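NAD(P)H-flavin oxidoreductase (Agrobacterium tumefaciens str. C58, PDB 2FRE) probably catalyses the reduction of flavin or nitro-type substrates by NAD(P)H, using bound flavin mononucleotide, as a dimeric member of the nitroreductase family. Local coordinates at residues Val87-Ile92 against Ala157-Gly162. Sequence-based numbering, arbitrary orientation.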
ATOM      1  N   VAL A  87       8.794  -4.412  18.143  1.00 24.70           N
ATOM      2  CA  VAL A  87       7.477  -4.979  17.895  1.00 24.78           C
ATOM      3  C   VAL A  87       7.601  -5.926  16.709  1.00 24.05           C
ATOM      4  O   VAL A  87       8.321  -5.632  15.757  1.00 23.89           O
ATOM      5  CB  VAL A  87       6.445  -3.847  17.553  1.00 24.87           C
ATOM      6  CG1 VAL A  87       5.136  -4.421  17.052  1.00 26.07           C
ATOM      7  CG2 VAL A  87       6.211  -2.950  18.745  1.00 26.22           C
ATOM      8  N   LEU A  88       6.920  -7.069  16.789  1.00 22.95           N
ATOM      9  CA  LEU A  88       6.707  -7.936  15.648  1.00 23.44           C
ATOM     10  C   LEU A  88       5.199  -8.085  15.452  1.00 23.74           C
ATOM     11  O   LEU A  88       4.443  -8.190  16.426  1.00 23.69           O
ATOM     12  CB  LEU A  88       7.358  -9.307  15.852  1.00 22.92           C
ATOM     13  CG  LEU A  88       8.885  -9.333  15.766  1.00 23.28           C
ATOM     14  CD1 LEU A  88       9.444 -10.615  16.321  1.00 22.07           C
ATOM     15  CD2 LEU A  88       9.324  -9.170  14.350  1.00 23.03           C
ATOM     16  N   LEU A  89       4.767  -8.101  14.191  1.00 23.76           N
ATOM     17  CA  LEU A  89       3.381  -8.334  13.879  1.00 24.06           C
ATOM     18  C   LEU A  89       3.224  -8.983  12.508  1.00 23.72           C
ATOM     19  O   LEU A  89       4.142  -8.967  11.695  1.00 23.94           O
ATOM     20  CB  LEU A  89       2.592  -7.011  13.942  1.00 24.21           C
ATOM     21  CG  LEU A  89       2.938  -5.892  12.948  1.00 24.66           C
ATOM     22  CD1 LEU A  89       2.237  -6.062  11.601  1.00 26.20           C
ATOM     23  CD2 LEU A  89       2.543  -4.534  13.534  1.00 25.27           C
ATOM     24  N   PHE A  90       2.048  -9.547  12.273  1.00 24.13           N
ATOM     25  CA  PHE A  90       1.713 -10.123  10.987  1.00 24.14           C
ATOM     26  C   PHE A  90       0.524  -9.379  10.390  1.00 24.62           C
ATOM     27  O   PHE A  90      -0.489  -9.094  11.061  1.00 23.72           O
ATOM     28  CB  PHE A  90       1.508 -11.643  11.108  1.00 23.95           C
ATOM     29  CG  PHE A  90       2.730 -12.348  11.602  1.00 23.68           C
ATOM     30  CD1 PHE A  90       3.782 -12.647  10.723  1.00 23.63           C
ATOM     31  CD2 PHE A  90       2.882 -12.631  12.946  1.00 25.27           C
ATOM     32  CE1 PHE A  90       4.941 -13.258  11.184  1.00 24.57           C
ATOM     33  CE2 PHE A  90       4.039 -13.230  13.425  1.00 24.69           C
ATOM     34  CZ  PHE A  90       5.082 -13.542  12.543  1.00 23.74           C
ATOM     35  N   VAL A  91       0.688  -9.023   9.123  1.00 25.12           N
ATOM     36  CA  VAL A  91      -0.360  -8.407   8.354  1.00 25.25           C
ATOM     37  C   VAL A  91      -1.140  -9.510   7.639  1.00 25.61           C
ATOM     38  O   VAL A  91      -0.589 -10.309   6.901  1.00 25.15           O
ATOM     39  CB  VAL A  91       0.166  -7.397   7.329  1.00 25.31           C
ATOM     40  CG1 VAL A  91      -1.008  -6.790   6.571  1.00 26.00           C
ATOM     41  CG2 VAL A  91       0.998  -6.320   7.997  1.00 24.87           C
ATOM     42  N   ILE A  92      -2.433  -9.537   7.906  1.00 25.66           N
ATOM     43  CA  ILE A  92      -3.321 -10.586   7.468  1.00 26.75           C
ATOM     44  C   ILE A  92      -4.422  -9.924   6.666  1.00 26.49           C
ATOM     45  O   ILE A  92      -4.692  -8.741   6.872  1.00 27.44           O
ATOM     46  CB  ILE A  92      -3.911 -11.279   8.712  1.00 26.64           C
ATOM     47  CG1 ILE A  92      -2.799 -12.014   9.446  1.00 27.20           C
ATOM     48  CG2 ILE A  92      -5.056 -12.233   8.367  1.00 27.26           C
ATOM     49  CD1 ILE A  92      -2.977 -11.953  10.900  1.00 28.52           C
ATOM     50  N   ALA A 157       2.201 -10.721   5.218  1.00 27.40           N
ATOM     51  CA  ALA A 157       3.593 -10.432   5.552  1.00 27.42           C
ATOM     52  C   ALA A 157       3.820 -10.271   7.054  1.00 26.91           C
ATOM     53  O   ALA A 157       2.896  -9.973   7.803  1.00 26.76           O
ATOM     54  CB  ALA A 157       4.051  -9.175   4.819  1.00 27.59           C
ATOM     55  N   GLY A 158       5.054 -10.503   7.493  1.00 26.83           N
ATOM     56  CA  GLY A 158       5.460 -10.118   8.836  1.00 26.12           C
ATOM     57  C   GLY A 158       6.026  -8.707   8.801  1.00 25.95           C
ATOM     58  O   GLY A 158       6.444  -8.234   7.752  1.00 25.91           O
ATOM     59  N   VAL A 159       6.038  -8.042   9.948  1.00 26.07           N
ATOM     60  CA  VAL A 159       6.588  -6.702  10.056  1.00 25.73           C
ATOM     61  C   VAL A 159       7.324  -6.566  11.366  1.00 25.37           C
ATOM     62  O   VAL A 159       6.766  -6.858  12.428  1.00 25.11           O
ATOM     63  CB  VAL A 159       5.491  -5.627   9.993  1.00 26.01           C
ATOM     64  CG1 VAL A 159       6.097  -4.251  10.092  1.00 25.07           C
ATOM     65  CG2 VAL A 159       4.681  -5.758   8.702  1.00 27.44           C
ATOM     66  N   ALA A 160       8.576  -6.130  11.269  1.00 25.34           N
ATOM     67  CA  ALA A 160       9.403  -5.784  12.408  1.00 25.51           C
ATOM     68  C   ALA A 160       9.473  -4.249  12.478  1.00 25.61           C
ATOM     69  O   ALA A 160       9.715  -3.580  11.453  1.00 25.70           O
ATOM     70  CB  ALA A 160      10.774  -6.357  12.231  1.00 25.59           C
ATOM     71  N   ILE A 161       9.232  -3.702  13.671  1.00 25.42           N
ATOM     72  CA  ILE A 161       9.295  -2.272  13.905  1.00 25.07           C
ATOM     73  C   ILE A 161      10.167  -1.977  15.115  1.00 25.02           C
ATOM     74  O   ILE A 161      10.087  -2.666  16.126  1.00 23.86           O
ATOM     75  CB  ILE A 161       7.907  -1.647  14.168  1.00 25.06           C
ATOM     76  CG1 ILE A 161       6.816  -2.300  13.304  1.00 26.16           C
ATOM     77  CG2 ILE A 161       7.981  -0.121  13.913  1.00 25.93           C
ATOM     78  CD1 ILE A 161       5.374  -1.865  13.671  1.00 25.24           C
ATOM     79  N   GLY A 162      10.999  -0.946  15.005  1.00 24.76           N
ATOM     80  CA  GLY A 162      11.897  -0.595  16.087  1.00 25.76           C
ATOM     81  C   GLY A 162      12.655   0.681  15.824  1.00 25.36           C
ATOM     82  O   GLY A 162      12.370   1.427  14.870  1.00 26.14           O
TER
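Leu89 holds CG between its backbone N and carbonyl carbon (chi1 64°), which lays the side chain beside Val159. Leu89 CD1 is 3.7 Å from Val159 CB. Leu89 CD2 lies 3.9 Å from Ile161 CD1. Val91 sets CG2 beside its own backbone N, and this methyl meets Val159 CG2 at 3.8 Å. These residues share one face with Val87 and Ala157, and helices 33-44 and 110-127 pack over it. On the other face, Leu88 CD2 touches Ala160 CB, and Phe90 CD1 lies 3.6 Å from Gly158 CA.

The strands are antiparallel neighbours in the central sheet of the nitroreductase fold. Val87, Leu89 and Val91 form hydrogen-bonded pairs with Ile161, Val159 and Ala157. Of six bonds, Val91 N to Ala157 O and Val159 N to Leu89 O are shortest, both 2.7 Å. The longest, Ala157 N to Val91 O, spans 3.3 Å but is fairly straight (161°) and uses an oxygen lone pair. Ala157 lies near a bound flavin mononucleotide, and Phe112 of the second subunit packs on Val91 and Ala157. The backbone polar groups of these pairs are thus satisfied within a buried, wholly apolar side-chain contact, whose Ala157 end reaches the flavin site and dimer interface.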